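Local structure of SusD homolog (Bacteroides thetaiotaomicron VPI-5482, 3IV0) at residues E126-F129 / M130-L133; S204-A207 / L208-I212; N230-S233 / L234-L238; D385-A388 / C389-N393. The protein probably binds glycans at the bacterial outer membrane, as a homologue of the starch-binding lipoprotein SusD, although its own ligand is not known. One frame throughout, in Å; residues are numbered along the deposited sequence.

Contact 1 (E126-F129 / M130-L133)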
loop_
_atom_site.group_PDB
_atom_site.type_symbol
_atom_site.label_atom_id
_atom_site.label_comp_id
_atom_site.label_asym_id
_atom_site.label_seq_id
_atom_site.Cartn_x
_atom_site.Cartn_y
_atom_site.Cartn_z
ATOM N N GLU A 126 8.994 15.362 -6.071
ATOM C CA GLU A 126 8.231 14.222 -6.496
ATOM C C GLU A 126 9.086 13.028 -6.854
ATOM O O GLU A 126 8.755 11.873 -6.506
ATOM C CB GLU A 126 7.351 14.592 -7.699
ATOM C CG GLU A 126 6.258 15.556 -7.412
ATOM C CD GLU A 126 5.376 15.747 -8.606
ATOM O OE1 GLU A 126 4.732 14.777 -9.024
ATOM O OE2 GLU A 126 5.332 16.855 -9.175
ATOM N N ALA A 127 10.227 13.265 -7.486
ATOM C CA ALA A 127 11.127 12.192 -7.830
ATOM C C ALA A 127 11.731 11.572 -6.568
ATOM O O ALA A 127 11.870 10.337 -6.500
ATOM C CB ALA A 127 12.260 12.719 -8.766
ATOM N N ILE A 128 12.105 12.390 -5.591
ATOM C CA ILE A 128 12.605 11.850 -4.323
ATOM C C ILE A 128 11.513 11.040 -3.639
ATOM O O ILE A 128 11.784 9.942 -3.119
ATOM C CB ILE A 128 13.071 12.965 -3.418
ATOM C CG1 ILE A 128 14.346 13.580 -3.990
ATOM C CG2 ILE A 128 13.341 12.441 -1.976
ATOM C CD1 ILE A 128 14.646 15.001 -3.474
ATOM N N PHE A 129 10.284 11.532 -3.629
ATOM C CA PHE A 129 9.185 10.778 -3.070
ATOM C C PHE A 129 9.015 9.427 -3.758
ATOM O O PHE A 129 8.906 8.375 -3.091
ATOM C CB PHE A 129 7.872 11.563 -3.112
ATOM C CG PHE A 129 6.681 10.745 -2.681
ATOM C CD1 PHE A 129 6.451 10.496 -1.328
ATOM C CD2 PHE A 129 5.848 10.158 -3.610
ATOM C CE1 PHE A 129 5.391 9.705 -0.930
ATOM C CE2 PHE A 129 4.782 9.354 -3.205
ATOM C CZ PHE A 129 4.551 9.148 -1.855
HETATM N N MSE A 130 9.002 9.397 -5.073
HETATM C CA MSE A 130 8.751 8.197 -5.792
HETATM C C MSE A 130 9.884 7.231 -5.675
HETATM O O MSE A 130 9.644 6.014 -5.635
HETATM C CB MSE A 130 8.420 8.512 -7.264
HETATM C CG MSE A 130 7.045 9.166 -7.383
HETATM SE SE MSE A 130 5.545 8.229 -6.631
HETATM C CE MSE A 130 5.580 6.747 -7.734
ATOM N N ARG A 131 11.099 7.720 -5.602
ATOM C CA ARG A 131 12.231 6.833 -5.348
ATOM C C ARG A 131 12.113 6.167 -3.997
ATOM O O ARG A 131 12.328 4.952 -3.876
ATOM C CB ARG A 131 13.549 7.591 -5.470
ATOM C CG ARG A 131 14.775 6.705 -5.278
ATOM C CD ARG A 131 16.076 7.445 -5.526
ATOM N NE ARG A 131 16.266 8.427 -4.481
ATOM C CZ ARG A 131 17.163 9.410 -4.496
ATOM N NH1 ARG A 131 17.966 9.546 -5.510
ATOM N NH2 ARG A 131 17.242 10.257 -3.478
ATOM N N SER A 132 11.799 6.966 -2.980
ATOM C CA SER A 132 11.594 6.460 -1.626
ATOM C C SER A 132 10.443 5.485 -1.545
ATOM O O SER A 132 10.552 4.445 -0.857
ATOM C CB SER A 132 11.390 7.575 -0.625
ATOM O OG SER A 132 12.504 8.471 -0.676
ATOM N N LEU A 133 9.348 5.785 -2.228
ATOM C CA LEU A 133 8.208 4.882 -2.234
ATOM C C LEU A 133 8.550 3.546 -2.864
ATOM O O LEU A 133 8.172 2.490 -2.388
ATOM C CB LEU A 133 7.016 5.513 -2.957
ATOM C CG LEU A 133 5.712 4.748 -2.872
ATOM C CD1 LEU A 133 5.151 4.690 -1.444
ATOM C CD2 LEU A 133 4.682 5.433 -3.767
#
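Phe129 and Met130, a selenomethionine, meet as a Met-aromatic pair in a buried part of helix 117-142, which belongs to the helical TPR-like scaffold of the SusD family. The SE atom lies 4.7 Å from the centroid of the Phe129 ring and 72° off its normal, an oblique approach in which SE is 3.6 Å from CD2 of Phe129. Bends at chi2 and chi3 (-55° and -64°) fold the Met130 chain so that SE comes to lie against the ring.

The ring has a second apolar neighbour one helical turn on. Leu133 lies beside it, pointing the same way, with its CD2 4.0 Å from CE2 of Phe129. Beyond the segments, Phe266 meets the same ring edge-to-face, and Val205 and Leu208 of helix 202-219 pack on it, so Phe129 joins two helices. Replacing Phe129 by an alanine would probably open a gap between them and free the selenium-bearing end of Met130 to turn.

Polar contacts follow the alpha-helical i to i+4 pattern, with Met130 N bonded to Glu126 O and Leu133 N to Phe129 O. Arg131 turns its guanidinium to Asn103 of helix 93-108, while the Glu126 carboxylate binds Tyr30 and forms a salt bridge with Arg199. Within the helix, the buried hydroxyl of Ser132 is satisfied by its own backbone: Ile128 O accepts from both Ser132 N at 3.0 Å and Ser132 OG at 2.9 Å, the two donors arriving from opposite faces of the carbonyl plane.

Contact 2 (S204-A207 / L208-I212)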
loop_
_atom_site.group_PDB
_atom_site.type_symbol
_atom_site.label_atom_id
_atom_site.label_comp_id
_atom_site.label_asym_id
_atom_site.label_seq_id
_atom_site.Cartn_x
_atom_site.Cartn_y
_atom_site.Cartn_z
ATOM N N SER A 204 1.207 12.861 1.011
ATOM C CA SER A 204 1.826 11.650 0.502
ATOM C C SER A 204 3.149 11.376 1.258
ATOM O O SER A 204 3.440 10.239 1.697
ATOM C CB SER A 204 2.152 11.796 -0.972
ATOM O OG SER A 204 1.059 12.242 -1.741
ATOM N N VAL A 205 3.962 12.428 1.359
ATOM C CA VAL A 205 5.240 12.352 2.039
ATOM C C VAL A 205 5.066 11.960 3.497
ATOM O O VAL A 205 5.765 11.068 3.979
ATOM C CB VAL A 205 6.034 13.673 1.933
ATOM C CG1 VAL A 205 7.313 13.615 2.769
ATOM C CG2 VAL A 205 6.374 13.996 0.433
ATOM N N ILE A 206 4.126 12.601 4.192
ATOM C CA ILE A 206 3.914 12.283 5.594
ATOM C C ILE A 206 3.501 10.821 5.767
ATOM O O ILE A 206 4.044 10.126 6.640
ATOM C CB ILE A 206 2.862 13.233 6.204
ATOM C CG1 ILE A 206 3.414 14.666 6.287
ATOM C CG2 ILE A 206 2.450 12.740 7.603
ATOM C CD1 ILE A 206 2.334 15.715 6.505
ATOM N N ALA A 207 2.557 10.334 4.984
ATOM C CA ALA A 207 2.090 8.961 5.130
ATOM C C ALA A 207 3.218 7.974 4.911
ATOM O O ALA A 207 3.397 7.007 5.664
ATOM C CB ALA A 207 0.945 8.673 4.194
ATOM N N LEU A 208 4.020 8.179 3.872
ATOM C CA LEU A 208 5.134 7.298 3.591
ATOM C C LEU A 208 6.137 7.286 4.750
ATOM O O LEU A 208 6.611 6.249 5.183
ATOM C CB LEU A 208 5.822 7.694 2.285
ATOM C CG LEU A 208 7.073 6.887 1.935
ATOM C CD1 LEU A 208 6.835 5.370 1.953
ATOM C CD2 LEU A 208 7.685 7.342 0.614
HETATM N N MSE A 209 6.429 8.452 5.295
HETATM C CA MSE A 209 7.356 8.524 6.413
HETATM C C MSE A 209 6.842 7.818 7.636
HETATM O O MSE A 209 7.611 7.184 8.360
HETATM C CB MSE A 209 7.690 9.971 6.725
HETATM C CG MSE A 209 8.554 10.700 5.654
HETATM SE SE MSE A 209 8.978 12.514 6.099
HETATM C CE MSE A 209 10.330 12.222 7.536
HETATM N N MSE A 210 5.525 7.879 7.858
HETATM C CA MSE A 210 4.954 7.154 8.979
HETATM C C MSE A 210 5.107 5.659 8.807
HETATM O O MSE A 210 5.503 4.958 9.732
HETATM C CB MSE A 210 3.490 7.510 9.205
HETATM C CG MSE A 210 3.278 8.961 9.480
HETATM SE SE MSE A 210 1.412 9.570 9.502
HETATM C CE MSE A 210 0.940 8.886 11.075
ATOM N N HIS A 211 4.868 5.171 7.588
ATOM C CA HIS A 211 5.041 3.758 7.302
ATOM C C HIS A 211 6.489 3.321 7.462
ATOM O O HIS A 211 6.767 2.277 8.045
ATOM C CB HIS A 211 4.579 3.476 5.883
ATOM C CG HIS A 211 3.168 3.076 5.804
ATOM N ND1 HIS A 211 2.106 3.963 5.762
ATOM C CD2 HIS A 211 2.645 1.837 5.773
ATOM C CE1 HIS A 211 0.978 3.261 5.714
ATOM N NE2 HIS A 211 1.286 1.978 5.714
ATOM N N ILE A 212 7.429 4.122 6.991
ATOM C CA ILE A 212 8.840 3.746 7.074
ATOM C C ILE A 212 9.265 3.667 8.538
ATOM O O ILE A 212 9.901 2.680 8.959
ATOM C CB ILE A 212 9.726 4.713 6.275
ATOM C CG1 ILE A 212 9.507 4.579 4.780
ATOM C CG2 ILE A 212 11.217 4.472 6.603
ATOM C CD1 ILE A 212 10.145 5.707 3.975
#
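A buried part of helix 202-219, in the SusD-family scaffold, places Val205 against Met209 and Ile206 against Met210, two successive i to i+4 pairs with similar geometry. Both methionines are selenomethionines. In each pair the side chains run alongside one another in the same direction: CG1 of Val205 lies 3.9 Å from SE of Met209, and CG2 of Ile206 lies 3.8 Å from SE of Met210. Each methionine is straight at chi2 and bends at chi3 (73° and 75°), turning its terminal methyl aside while the selenium rests on the branched neighbour. Leu177 of helix 174-178 packs against the first pair.

The polar part of the contact centres on Ala207 O. It takes the ordinary helical bond from His211 N at 3.0 Å and a weak one from His211 ND1 at 3.3 Å, the oxygen lying at the edge of the imidazole and in its plane. This second bond is likely to limit rotation of the ring, which also meets the rings of Phe365 and His428. Ser204 OG is hydrogen-bonded to Leu265 O and Ser201 N. Apolar i to i+4 pairs of this kind are typical of a buried alpha-helix, here one of the mainly helical, TPR-related SusD fold.

Contact 3 (N230-S233 / L234-L238)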
loop_
_atom_site.group_PDB
_atom_site.type_symbol
_atom_site.label_atom_id
_atom_site.label_comp_id
_atom_site.label_asym_id
_atom_site.label_seq_id
_atom_site.Cartn_x
_atom_site.Cartn_y
_atom_site.Cartn_z
ATOM N N ASN A 230 8.742 9.808 16.103
ATOM C CA ASN A 230 8.725 10.376 14.770
ATOM C C ASN A 230 7.321 10.303 14.182
ATOM O O ASN A 230 6.860 11.218 13.542
ATOM C CB ASN A 230 9.673 9.618 13.839
ATOM C CG ASN A 230 11.152 9.854 14.138
ATOM O OD1 ASN A 230 11.528 10.775 14.891
ATOM N ND2 ASN A 230 11.993 9.002 13.559
ATOM N N VAL A 231 6.643 9.182 14.371
ATOM C CA VAL A 231 5.288 9.034 13.826
ATOM C C VAL A 231 4.354 10.024 14.488
ATOM O O VAL A 231 3.506 10.633 13.828
ATOM C CB VAL A 231 4.742 7.627 13.987
ATOM C CG1 VAL A 231 3.288 7.544 13.555
ATOM C CG2 VAL A 231 5.584 6.620 13.204
ATOM N N VAL A 232 4.489 10.215 15.804
ATOM C CA VAL A 232 3.670 11.232 16.494
ATOM C C VAL A 232 3.927 12.634 15.948
ATOM O O VAL A 232 2.991 13.413 15.697
ATOM C CB VAL A 232 3.903 11.168 18.006
ATOM C CG1 VAL A 232 3.246 12.345 18.714
ATOM C CG2 VAL A 232 3.401 9.827 18.561
ATOM N N SER A 233 5.201 12.954 15.740
ATOM C CA SER A 233 5.569 14.226 15.131
ATOM C C SER A 233 4.898 14.405 13.768
ATOM O O SER A 233 4.346 15.452 13.455
ATOM C CB SER A 233 7.092 14.320 14.956
ATOM O OG SER A 233 7.483 15.559 14.389
ATOM N N LEU A 234 4.972 13.360 12.960
ATOM C CA LEU A 234 4.385 13.363 11.632
ATOM C C LEU A 234 2.869 13.506 11.695
ATOM O O LEU A 234 2.248 14.193 10.880
ATOM C CB LEU A 234 4.782 12.072 10.916
ATOM C CG LEU A 234 6.242 12.092 10.433
ATOM C CD1 LEU A 234 6.694 10.702 10.148
ATOM C CD2 LEU A 234 6.360 13.019 9.186
ATOM N N GLY A 235 2.251 12.854 12.657
ATOM C CA GLY A 235 0.803 13.021 12.871
ATOM C C GLY A 235 0.421 14.443 13.218
ATOM O O GLY A 235 -0.571 14.973 12.751
ATOM N N GLU A 236 1.200 15.057 14.094
ATOM C CA GLU A 236 0.968 16.436 14.475
ATOM C C GLU A 236 1.080 17.330 13.253
ATOM O O GLU A 236 0.274 18.236 13.063
ATOM C CB GLU A 236 1.968 16.844 15.570
ATOM C CG GLU A 236 1.652 16.205 16.907
ATOM C CD GLU A 236 2.748 16.320 17.963
ATOM O OE1 GLU A 236 3.862 16.773 17.659
ATOM O OE2 GLU A 236 2.478 15.901 19.106
ATOM N N GLU A 237 2.042 17.059 12.384
ATOM C CA GLU A 237 2.171 17.810 11.143
ATOM C C GLU A 237 1.015 17.537 10.180
ATOM O O GLU A 237 0.471 18.473 9.584
ATOM C CB GLU A 237 3.508 17.514 10.464
ATOM C CG GLU A 237 3.716 18.218 9.118
ATOM C CD GLU A 237 3.759 19.714 9.220
ATOM O OE1 GLU A 237 4.012 20.257 10.312
ATOM O OE2 GLU A 237 3.542 20.370 8.193
ATOM N N LEU A 238 0.623 16.270 10.041
ATOM C CA LEU A 238 -0.527 15.927 9.212
ATOM C C LEU A 238 -1.741 16.760 9.597
ATOM O O LEU A 238 -2.497 17.226 8.737
ATOM C CB LEU A 238 -0.842 14.456 9.375
ATOM C CG LEU A 238 -2.043 13.949 8.588
ATOM C CD1 LEU A 238 -1.774 14.059 7.112
ATOM C CD2 LEU A 238 -2.378 12.515 9.025
#
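With CG anti to the carbonyl carbon (chi1 -72°) and the chain extended beyond it (chi2 168°), Glu236 runs back along the helix until its carboxylate reaches Val232. There CG1 of Val232, itself anti to the backbone N at chi1 171°, lies 3.7 Å from OE2 of Glu236. The two side chains cross, and the contact is one of a methyl group against a carboxylate oxygen. On its way the Glu236 chain passes over the backbone, bringing CG 3.3 Å from Val232 O.

Leu234 hugs the preceding turn in a similar manner: its CD1 is 3.4 Å from Asn230 O, the carbonyl that accepts the bond from Leu234 N at 2.9 Å. The stretch forms the last turns of helix 224-238, which packs between helix 202-219 and helix 367-381 in the helical scaffold of the SusD fold. Leu234 presses on helix 202-219 and Val232 on Leu378 and Leu381 of helix 367-381, while Val231 touches both helices. Gly235 N bonds to Val231 O at 2.8 Å.

The polar ends of Asn230 and Glu237 are held from outside the contact. The Asn230 amide hydrogen-bonds to Asn213 through ND2 and to Gln226 through OD1, and Glu237 forms salt bridges with Arg240 through OE1 and with Arg202 through OE2. Glu237 N bonds to Ser233 O at 3.0 Å.

Contact 4 (D385-A388 / C389-N393)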
loop_
_atom_site.group_PDB
_atom_site.type_symbol
_atom_site.label_atom_id
_atom_site.label_comp_id
_atom_site.label_asym_id
_atom_site.label_seq_id
_atom_site.Cartn_x
_atom_site.Cartn_y
_atom_site.Cartn_z
ATOM N N ASP A 385 -3.089 8.253 25.862
ATOM C CA ASP A 385 -4.076 7.269 25.401
ATOM C C ASP A 385 -5.365 7.957 25.080
ATOM O O ASP A 385 -6.112 7.527 24.198
ATOM C CB ASP A 385 -4.334 6.148 26.431
ATOM C CG ASP A 385 -3.269 5.038 26.415
ATOM O OD1 ASP A 385 -2.385 5.009 25.528
ATOM O OD2 ASP A 385 -3.277 4.163 27.312
ATOM N N THR A 386 -5.652 9.068 25.752
ATOM C CA THR A 386 -6.859 9.801 25.445
ATOM C C THR A 386 -6.836 10.340 23.993
ATOM O O THR A 386 -7.843 10.258 23.258
ATOM C CB THR A 386 -7.150 10.899 26.494
ATOM O OG1 THR A 386 -6.060 11.798 26.549
ATOM C CG2 THR A 386 -7.358 10.265 27.866
ATOM N N LYS A 387 -5.692 10.875 23.571
ATOM C CA LYS A 387 -5.583 11.370 22.205
ATOM C C LYS A 387 -5.600 10.212 21.218
ATOM O O LYS A 387 -6.204 10.312 20.151
ATOM C CB LYS A 387 -4.310 12.203 22.004
ATOM C CG LYS A 387 -4.146 12.753 20.602
ATOM C CD LYS A 387 -5.100 13.880 20.337
ATOM C CE LYS A 387 -4.626 14.798 19.215
ATOM N NZ LYS A 387 -5.585 15.934 19.039
ATOM N N ALA A 388 -4.958 9.122 21.575
ATOM C CA ALA A 388 -5.039 7.934 20.731
ATOM C C ALA A 388 -6.488 7.492 20.495
ATOM O O ALA A 388 -6.879 7.191 19.377
ATOM C CB ALA A 388 -4.209 6.804 21.303
ATOM N N CYS A 389 -7.307 7.470 21.548
ATOM C CA CYS A 389 -8.721 7.193 21.417
ATOM C C CYS A 389 -9.453 8.193 20.574
ATOM O O CYS A 389 -10.307 7.836 19.774
ATOM C CB CYS A 389 -9.396 7.082 22.797
ATOM S SG CYS A 389 -9.001 5.652 23.752
ATOM N N GLU A 390 -9.149 9.469 20.746
ATOM C CA GLU A 390 -9.783 10.499 19.938
ATOM C C GLU A 390 -9.571 10.242 18.443
ATOM O O GLU A 390 -10.502 10.368 17.643
ATOM C CB GLU A 390 -9.268 11.869 20.345
ATOM C CG GLU A 390 -9.873 13.048 19.656
ATOM C CD GLU A 390 -9.048 14.302 19.907
ATOM O OE1 GLU A 390 -8.890 14.668 21.094
ATOM O OE2 GLU A 390 -8.542 14.892 18.929
ATOM N N LEU A 391 -8.324 9.970 18.067
ATOM C CA LEU A 391 -7.986 9.668 16.687
ATOM C C LEU A 391 -8.735 8.433 16.187
ATOM O O LEU A 391 -9.342 8.468 15.131
ATOM C CB LEU A 391 -6.473 9.519 16.573
ATOM C CG LEU A 391 -5.680 10.822 16.729
ATOM C CD1 LEU A 391 -4.220 10.480 17.078
ATOM C CD2 LEU A 391 -5.726 11.680 15.477
ATOM N N LEU A 392 -8.641 7.355 16.939
ATOM C CA LEU A 392 -9.341 6.127 16.630
ATOM C C LEU A 392 -10.824 6.386 16.419
ATOM O O LEU A 392 -11.443 5.889 15.494
ATOM C CB LEU A 392 -9.103 5.107 17.750
ATOM C CG LEU A 392 -9.915 3.824 17.723
ATOM C CD1 LEU A 392 -9.696 3.056 16.405
ATOM C CD2 LEU A 392 -9.591 2.952 18.956
ATOM N N ASN A 393 -11.390 7.200 17.296
ATOM C CA ASN A 393 -12.833 7.441 17.239
ATOM C C ASN A 393 -13.293 8.285 16.076
ATOM O O ASN A 393 -14.450 8.227 15.688
ATOM C CB ASN A 393 -13.310 7.984 18.582
ATOM C CG ASN A 393 -13.369 6.911 19.628
ATOM O OD1 ASN A 393 -13.618 5.753 19.315
ATOM N ND2 ASN A 393 -13.157 7.275 20.907
#
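Lys387 lays its aliphatic chain across both Glu390 and Leu391, the residues three and four positions further along helix 385-398. Its CG stands anti to the backbone N (chi1 -180°), and a bend at chi2 (73°) then swings the chain along the helix, bringing NZ 3.1 Å from Glu390 OE2. This is a hydrogen-bonded salt bridge of the i to i+3 kind. The ammonium meets OE2 from above the carboxylate plane, 35° out of it. The carboxylate also lies beside the lysine methylenes, with CD of Lys387 3.9 Å from Glu390 OE1. Lower on the chain, CG of Lys387 is 4.2 Å from CD1 of Leu391.

Leu391 has its CG 3.5 Å from Lys387 O, the carbonyl that accepts the bond from Leu391 N. Both Lys387 and Leu391 touch Leu378 of helix 367-381, while Ala388 and Cys389 face Leu411 of helix 408-422, so the helix is wedged between its two neighbours in the chain. At its first turn, Asn384 OD1 accepts from Lys387 N and is also bonded to Thr386 OG1.

With an alanine in place of Lys387, the Glu390 carboxylate would probably lose its charge partner and Leu391 its contact with the lysine CG. Because Glu390 is exposed, the ion pair is likely to contribute modestly, screened by solvent, while CG of the lysine adds an apolar contact to Leu391.

In the fold
The first three contacts form a chain of touching helices. Contacts 1 and 2, with centres about 11 Å apart, join where Phe129 CE1 comes 3.6 Å from Leu208 CD2. Contacts 2 and 3, whose centres are about 10 Å apart, lie on consecutive helices and pack together where Met209 CB meets Leu234 CD1 at 3.6 Å and Met210 CE meets Val231 CG1 at 3.7 Å. Contact 4 touches none of the others; its centre is about 14 Å from that of contact 3, and helix 367-381 packs on both. Bound ethanediol, probably from crystallisation, lies about 3 Å from the side chains of Met209 and of Ser233, which does not by itself mark a glycan site.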